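Local coordinates for metallo-beta-lactamase (Serratia marcescens, PDB 6K4X), which hydrolyses the beta-lactam ring of antibiotics as a zinc-dependent subclass B3 metallo-beta-lactamase, here with the thiol inhibitor 4-amino-2-sulfanylbenzoic acid bound at its zinc site, at residues A[94-99]-A[126-131]; A[67-72]-A[133-138]; A[100-105]-A[118-123]. All coordinates share one frame; numbering follows the deposited sequence. Where two conformers were deposited one is given.

All three contacts belong to one metallo-beta-lactamase fold, and contact 2 reaches its active site through H72. Contact 2 (67-72 with 133-138) joins the two beta-sheets, and the end of its first segment delivers H72 to a zinc ion and the bound inhibitor. Contact 1 (94-99 with 126-131) pairs the last two strands of the seven-stranded sheet; its centre is about 10 Å from that of contact 2, and N98 packs on H72. Contact 3 (100-105 with 118-123) ties the helix that follows strand 91-95 to the loop leading into strand 126-129, its centre about 14 Å from that of contact 1. L102 CD1 touches A94 CB at 3.4 Å, and the side chain of F120 is about 9 Å from a zinc ion.

Contact 1. Residues A[94-99]-A[126-131]; sequences AGAANV and VRAVAD. With SO4 (sulfate ion), chain F.
A94 lies opposite A128 at the parallel edge of the seven-stranded sheet, where strand 91-95, helix 99-104 and strand 126-129 follow one another as a beta-alpha-beta unit. A94 uses both of its backbone polar atoms, on the residues either side of A128: its N donates to R127 O, 3.1 Å away, and its O accepts from V129 N at 2.9 Å, with a C-H...O contact from A128 CA beside that bond. Further along, the strands part. A96 N and V129 O stay 4.0 Å apart, and one water fills both needs, accepting from A96 N and donating to V129 O at 2.7 Å. The turn between strand and helix is closed by N98 N, which donates to G95 O.

Apolar contact comes from V99 at the start of the helix. With CG1 anti to its backbone N (chi1 166°), that methyl meets V126 CG1 at 3.9 Å while CG2 rests on A128. R127 points away from this packing; its guanidinium serves V126 O through NH2, from above the carbonyl plane, and that same oxygen also accepts from R103 NH2. The outer edge of the guanidinium faces a sulfate, probably from the crystallisation liquor, which K125 N binds too. NH1 reaches sulfate O4 at 2.8 Å along an almost straight bond of 176°, and NH2 reaches O1 at 2.9 Å.

Contact 2. Residues A[67-72]-A[133-138]; sequences YILSTH and ELVKLG. With ZN (zinc ion), chain B; D0U (4-azanyl-2-sulfanyl-benzoic acid), chain E.
V135 lays one methyl over the ring of Y67, and this meeting is the dense part of an otherwise sparse interface. CG1 of V135 stands 4.1 Å from the ring centroid and 20° off the ring normal, a CH-pi contact displaced toward the CD2-CE2 rim, with CD2 itself 3.9 Å from CG1. The valine can do this because CG1 lies anti to its backbone N (chi1 178°), which sends that branch across to the tyrosine. K136 O joins the close packing, approaching Y67 CE2 obliquely at 3.7 Å. L93 of the neighbouring strand 91-95 touches Y67, L69 and V135, so V135 sits among side chains of two adjacent strands.

Elsewhere the fit is slacker. L69 CD2 comes near the same V135 methyl more loosely, at 4.5 Å, and only the ring edge of Y67 faces L137 CB, with CE2 4.5 Å away. The K136 side chain turns away from the tyrosine and is exposed. The strand segments 67-69 and 134-137 run at 149° to each other with their axes 9.9 Å apart at closest approach, a separation bridged by side chains rather than by backbone pairing.

Beyond L69 the first segment leaves this interface and carries H72 into the active site. Its NE2 binds a zinc ion at 2.0 Å, with H74, H150 and the inhibitor sulfur S1 completing the four ligands; ND1 is hydrogen-bonded to D174 OD1, so zinc and aspartate together set the rotation of the ring. Two mixed sheets packed through apolar side chains, with helices on their outer faces and metal-binding histidines on a loop at a strand end, are typical of the alpha-beta/beta-alpha fold of the metallo-beta-lactamase superfamily.

Contact 3. Residues A[100-105]-A[118-123]; sequences DTLRTG and SNFPGS
F120 turns its CG between its own backbone N and carbonyl carbon (chi1 59°), and with chi2 at -90° the ring turns one face to G105. G105, the first residue past helix 99-104, leaves helical geometry with positive phi, and its CA lies over that ring. CA stands 3.8 Å from the ring centroid and only 8° off the normal, a CH-pi contact over the centre of the face. The end of the ring reaches the helix itself: CZ comes within 4.2 Å of T101 CG2, the two side chains crossing at about a right angle, and L102 CD2 lies near the ring plane at its edge.

Two backbone bonds fasten the loop to the helix and the residue after it. F120 N donates to G105 O at 3.0 Å, and S123 N donates to L102 O at 2.9 Å. Between them G122 CA lies 3.2 Å from R103 O, an approach that the absence of a side chain permits; G105 CA in turn makes a C-H...O contact with F120 O at 3.2 Å. One water joins T104 O to F120 O, donating to both.

Around the site, A78 touches both L102 and F120, and G122 O accepts from S82 OG. R103 runs extended away from the loop, its polar end held by V126.

Chemically, the loop lends N-H and C-H donors to the carbonyls of the helix's last turn and the residue after it, oxygens for which the helix itself has no further N-H groups. The contact therefore provides for the C-terminal end of helix 99-104, with the F120 ring packed face-on against the glycine that follows it.

Contact 1. Residues A[94-99]-A[126-131]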
# COMPACT_ATOMS: atom_id res chain seq x y z
N ALA A 94 -8.87 6.98 -1.23
CA ALA A 94 -8.25 6.34 -2.36
C ALA A 94 -8.08 7.35 -3.50
O ALA A 94 -8.76 8.39 -3.57
CB ALA A 94 -9.08 5.18 -2.83
N GLY A 95 -7.24 6.96 -4.46
CA GLY A 95 -7.14 7.72 -5.68
C GLY A 95 -8.47 7.74 -6.41
O GLY A 95 -9.23 6.78 -6.39
N ALA A 96 -8.75 8.86 -7.10
CA ALA A 96 -10.06 9.11 -7.70
C ALA A 96 -10.52 7.95 -8.56
O ALA A 96 -11.69 7.58 -8.49
CB ALA A 96 -10.02 10.39 -8.51
N ALA A 97 -9.64 7.42 -9.40
CA ALA A 97 -10.04 6.43 -10.39
C ALA A 97 -10.26 5.04 -9.77
O ALA A 97 -10.75 4.17 -10.46
CB ALA A 97 -9.01 6.37 -11.50
N ASN A 98 -9.87 4.83 -8.52
CA ASN A 98 -10.10 3.53 -7.86
C ASN A 98 -11.29 3.57 -6.89
O ASN A 98 -11.66 2.54 -6.32
CB ASN A 98 -8.86 3.07 -7.08
CG ASN A 98 -7.74 2.55 -7.96
OD1 ASN A 98 -7.86 2.49 -9.19
ND2 ASN A 98 -6.65 2.13 -7.35
N VAL A 99 -11.91 4.74 -6.70
CA VAL A 99 -13.04 4.84 -5.77
C VAL A 99 -14.15 3.85 -6.14
O VAL A 99 -14.67 3.13 -5.28
CB VAL A 99 -13.55 6.30 -5.68
CG1 VAL A 99 -14.92 6.38 -5.01
CG2 VAL A 99 -12.55 7.19 -4.98
N VAL A 126 -16.23 5.45 0.93
CA VAL A 126 -15.04 5.65 0.13
C VAL A 126 -15.06 7.08 -0.43
O VAL A 126 -16.07 7.55 -0.97
CB VAL A 126 -14.93 4.63 -1.00
CG1 VAL A 126 -13.61 4.77 -1.72
CG2 VAL A 126 -15.12 3.22 -0.48
N ARG A 127 -13.94 7.77 -0.30
CA ARG A 127 -13.78 9.13 -0.78
C ARG A 127 -12.46 9.26 -1.54
O ARG A 127 -11.50 8.57 -1.23
CB ARG A 127 -13.76 10.11 0.39
CG ARG A 127 -14.88 9.93 1.40
CD ARG A 127 -16.20 10.44 0.88
NE ARG A 127 -17.30 10.26 1.84
CZ ARG A 127 -18.20 9.28 1.81
NH1 ARG A 127 -19.14 9.20 2.74
NH2 ARG A 127 -18.19 8.42 0.81
N ALA A 128 -12.40 10.18 -2.50
CA ALA A 128 -11.21 10.41 -3.30
C ALA A 128 -10.27 11.41 -2.62
O ALA A 128 -10.70 12.39 -2.01
CB ALA A 128 -11.59 10.95 -4.66
N VAL A 129 -8.97 11.21 -2.85
CA VAL A 129 -7.93 12.18 -2.58
C VAL A 129 -7.14 12.45 -3.86
O VAL A 129 -7.04 11.57 -4.73
CB VAL A 129 -6.97 11.70 -1.48
CG1 VAL A 129 -7.69 11.55 -0.17
CG2 VAL A 129 -6.24 10.43 -1.85
N ALA A 130 -6.55 13.64 -3.95
CA ALA A 130 -5.77 14.07 -5.09
C ALA A 130 -4.28 13.87 -4.84
O ALA A 130 -3.81 13.78 -3.71
CB ALA A 130 -6.05 15.52 -5.39
N ASP A 131 -3.52 13.87 -5.94
CA ASP A 131 -2.08 13.89 -5.86
C ASP A 131 -1.62 15.05 -4.98
O ASP A 131 -2.07 16.19 -5.18
CB ASP A 131 -1.48 14.01 -7.25
CG ASP A 131 0.03 13.86 -7.29
OD1 ASP A 131 0.61 13.04 -6.55
OD2 ASP A 131 0.62 14.52 -8.15
S SO4 F . -21.28 6.26 1.64
O1 SO4 F . -20.46 6.59 0.49
O2 SO4 F . -22.68 6.40 1.10
O3 SO4 F . -21.12 4.89 2.22
O4 SO4 F . -21.07 7.17 2.77
O HOH W 1 -6.64 10.88 -7.26

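Contact 2. Residues A[67-72]-A[133-138]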
# COMPACT_ATOMS: atom_id res chain seq x y z
N TYR A 67 -9.27 6.64 9.59
CA TYR A 67 -9.12 6.58 8.14
C TYR A 67 -8.48 5.25 7.78
O TYR A 67 -7.59 4.77 8.51
CB TYR A 67 -8.22 7.69 7.60
CG TYR A 67 -8.80 9.07 7.69
CD1 TYR A 67 -9.86 9.42 6.88
CD2 TYR A 67 -8.31 10.03 8.56
CE1 TYR A 67 -10.42 10.68 6.91
CE2 TYR A 67 -8.87 11.30 8.61
CZ TYR A 67 -9.93 11.63 7.79
OH TYR A 67 -10.51 12.87 7.80
N ILE A 68 -8.91 4.68 6.65
CA ILE A 68 -8.24 3.56 6.02
C ILE A 68 -7.80 4.07 4.65
O ILE A 68 -8.63 4.48 3.83
CB ILE A 68 -9.17 2.35 5.88
CG1 ILE A 68 -9.67 1.87 7.24
CG2 ILE A 68 -8.46 1.23 5.13
CD1 ILE A 68 -10.85 0.91 7.18
N LEU A 69 -6.50 4.01 4.38
CA LEU A 69 -5.92 4.48 3.15
C LEU A 69 -5.68 3.28 2.24
O LEU A 69 -5.09 2.31 2.68
CB LEU A 69 -4.60 5.19 3.44
CG LEU A 69 -4.66 6.26 4.52
CD1 LEU A 69 -3.32 6.95 4.63
CD2 LEU A 69 -5.77 7.25 4.27
N SER A 70 -6.07 3.39 0.97
CA SER A 70 -5.90 2.31 0.00
C SER A 70 -4.75 2.63 -0.93
O SER A 70 -4.72 3.71 -1.55
CB SER A 70 -7.18 2.13 -0.77
OG SER A 70 -7.03 1.16 -1.81
N THR A 71 -3.83 1.68 -1.11
CA THR A 71 -2.83 1.77 -2.19
C THR A 71 -3.52 1.53 -3.54
O THR A 71 -3.61 2.43 -4.37
CB THR A 71 -1.66 0.79 -1.99
OG1 THR A 71 -2.18 -0.53 -1.82
CG2 THR A 71 -0.77 1.18 -0.83
N HIS A 72 -4.01 0.31 -3.77
CA HIS A 72 -4.76 0.05 -4.96
C HIS A 72 -5.79 -1.05 -4.73
O HIS A 72 -5.74 -1.82 -3.78
CB HIS A 72 -3.87 -0.24 -6.18
CG HIS A 72 -3.24 -1.59 -6.19
ND1 HIS A 72 -2.00 -1.83 -5.67
CD2 HIS A 72 -3.67 -2.78 -6.69
CE1 HIS A 72 -1.68 -3.10 -5.86
NE2 HIS A 72 -2.70 -3.74 -6.48
N GLU A 133 -2.19 15.55 -1.82
CA GLU A 133 -3.11 15.95 -0.76
C GLU A 133 -2.67 15.40 0.59
O GLU A 133 -2.18 14.27 0.69
CB GLU A 133 -4.50 15.45 -1.11
CG GLU A 133 -5.56 15.81 -0.10
CD GLU A 133 -6.96 15.47 -0.56
OE1 GLU A 133 -7.21 15.47 -1.77
OE2 GLU A 133 -7.81 15.16 0.30
N LEU A 134 -2.84 16.20 1.64
CA LEU A 134 -2.56 15.79 3.00
C LEU A 134 -3.82 15.25 3.69
O LEU A 134 -4.91 15.88 3.64
CB LEU A 134 -2.06 17.01 3.79
CG LEU A 134 -0.59 17.34 3.61
CD1 LEU A 134 -0.22 18.54 4.45
CD2 LEU A 134 0.30 16.15 3.95
N VAL A 135 -3.66 14.12 4.36
CA VAL A 135 -4.66 13.53 5.23
C VAL A 135 -4.19 13.78 6.66
O VAL A 135 -3.09 13.37 7.03
CB VAL A 135 -4.83 12.03 4.97
CG1 VAL A 135 -5.84 11.40 5.92
CG2 VAL A 135 -5.21 11.78 3.52
N LYS A 136 -5.00 14.50 7.45
CA LYS A 136 -4.58 14.84 8.79
C LYS A 136 -5.55 14.23 9.80
O LYS A 136 -6.77 14.15 9.60
CB LYS A 136 -4.45 16.35 9.00
CG LYS A 136 -5.67 17.17 8.63
CD LYS A 136 -5.39 18.65 8.79
CE LYS A 136 -6.53 19.51 8.31
NZ LYS A 136 -7.80 19.16 8.98
N LEU A 137 -4.97 13.78 10.91
CA LEU A 137 -5.73 13.25 12.03
C LEU A 137 -4.94 13.60 13.29
O LEU A 137 -3.89 13.03 13.52
CB LEU A 137 -5.85 11.73 11.88
CG LEU A 137 -6.73 11.01 12.90
CD1 LEU A 137 -6.55 9.51 12.78
CD2 LEU A 137 -6.47 11.45 14.34
N GLY A 138 -5.43 14.55 14.08
CA GLY A 138 -4.66 14.99 15.22
C GLY A 138 -3.26 15.37 14.78
O GLY A 138 -3.09 16.18 13.86
ZN ZN B . -2.50 -5.33 -7.72
O2 D0U E . 0.50 -5.87 -6.36
C7 D0U E . 1.16 -6.39 -7.29
O1 D0U E . 2.31 -5.96 -7.61
C3 D0U E . 0.62 -7.53 -8.07
C2 D0U E . 1.56 -8.19 -8.92
C4 D0U E . -0.71 -7.97 -8.01
S1 D0U E . -1.97 -7.42 -7.00
C5 D0U E . -1.06 -9.06 -8.84
C6 D0U E . -0.16 -9.70 -9.69
N1 D0U E . -0.54 -10.78 -10.46
C1 D0U E . 1.14 -9.27 -9.70

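Contact 3. Residues A[100-105]-A[118-123]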
# COMPACT_ATOMS: atom_id res chain seq x y z
N ASP A 100 -14.55 3.83 -7.42
CA ASP A 100 -15.66 3.00 -7.81
C ASP A 100 -15.32 1.51 -7.61
O ASP A 100 -16.17 0.72 -7.21
CB ASP A 100 -16.05 3.32 -9.24
CG ASP A 100 -17.40 2.76 -9.58
OD1 ASP A 100 -18.36 3.13 -8.90
OD2 ASP A 100 -17.47 1.95 -10.51
N THR A 101 -14.07 1.15 -7.86
CA THR A 101 -13.65 -0.21 -7.68
C THR A 101 -13.74 -0.61 -6.21
O THR A 101 -14.19 -1.71 -5.86
CB THR A 101 -12.21 -0.45 -8.15
OG1 THR A 101 -12.10 -0.02 -9.50
CG2 THR A 101 -11.83 -1.90 -8.02
N LEU A 102 -13.32 0.28 -5.31
CA LEU A 102 -13.40 -0.05 -3.88
C LEU A 102 -14.86 -0.15 -3.43
O LEU A 102 -15.18 -0.93 -2.53
CB LEU A 102 -12.67 0.99 -3.04
CG LEU A 102 -11.15 0.99 -3.20
CD1 LEU A 102 -10.55 2.13 -2.41
CD2 LEU A 102 -10.52 -0.33 -2.78
N ARG A 103 -15.75 0.67 -4.00
CA ARG A 103 -17.14 0.63 -3.61
C ARG A 103 -17.81 -0.64 -4.10
O ARG A 103 -18.68 -1.16 -3.39
CB ARG A 103 -17.94 1.80 -4.18
CG ARG A 103 -17.58 3.10 -3.51
CD ARG A 103 -18.25 4.27 -4.18
NE ARG A 103 -18.07 5.44 -3.32
CZ ARG A 103 -18.37 6.68 -3.69
NH1 ARG A 103 -18.78 6.91 -4.93
NH2 ARG A 103 -18.24 7.66 -2.82
N THR A 104 -17.46 -1.13 -5.28
CA THR A 104 -18.17 -2.28 -5.87
C THR A 104 -17.41 -3.59 -5.68
O THR A 104 -18.01 -4.66 -5.79
CB THR A 104 -18.42 -2.06 -7.35
OG1 THR A 104 -17.15 -2.01 -8.00
CG2 THR A 104 -19.23 -0.82 -7.63
N GLY A 105 -16.09 -3.49 -5.51
CA GLY A 105 -15.22 -4.65 -5.47
C GLY A 105 -14.97 -5.29 -6.82
O GLY A 105 -14.52 -6.42 -6.86
N SER A 118 -10.09 -11.36 -9.42
CA SER A 118 -11.18 -11.82 -8.59
C SER A 118 -11.80 -10.63 -7.88
O SER A 118 -11.11 -9.76 -7.36
CB SER A 118 -10.72 -12.86 -7.61
OG SER A 118 -10.19 -13.99 -8.28
N ASN A 119 -13.12 -10.59 -7.82
CA ASN A 119 -13.84 -9.55 -7.12
C ASN A 119 -13.61 -9.67 -5.61
O ASN A 119 -13.18 -10.71 -5.11
CB ASN A 119 -15.33 -9.61 -7.40
CG ASN A 119 -15.67 -9.43 -8.86
OD1 ASN A 119 -14.87 -8.95 -9.66
ND2 ASN A 119 -16.90 -9.76 -9.20
N PHE A 120 -13.91 -8.60 -4.90
CA PHE A 120 -13.77 -8.58 -3.47
C PHE A 120 -14.91 -7.76 -2.88
O PHE A 120 -15.70 -7.14 -3.59
CB PHE A 120 -12.38 -8.06 -3.09
CG PHE A 120 -12.06 -6.67 -3.59
CD1 PHE A 120 -11.47 -6.47 -4.83
CD2 PHE A 120 -12.34 -5.56 -2.80
CE1 PHE A 120 -11.17 -5.20 -5.27
CE2 PHE A 120 -12.07 -4.29 -3.26
CZ PHE A 120 -11.47 -4.11 -4.49
N PRO A 121 -15.08 -7.75 -1.54
CA PRO A 121 -16.24 -7.07 -0.98
C PRO A 121 -16.16 -5.55 -1.15
O PRO A 121 -15.15 -4.92 -0.83
CB PRO A 121 -16.19 -7.47 0.50
CG PRO A 121 -15.43 -8.77 0.50
CD PRO A 121 -14.37 -8.58 -0.55
N GLY A 122 -17.26 -4.95 -1.61
CA GLY A 122 -17.34 -3.52 -1.74
C GLY A 122 -17.38 -2.85 -0.39
O GLY A 122 -17.94 -3.39 0.58
N SER A 123 -16.80 -1.66 -0.30
CA SER A 123 -16.73 -0.91 0.94
C SER A 123 -17.69 0.28 0.92
O SER A 123 -17.93 0.89 -0.11
CB SER A 123 -15.31 -0.49 1.22
OG SER A 123 -15.19 0.20 2.46
O HOH W 2 -17.75 -7.40 -5.39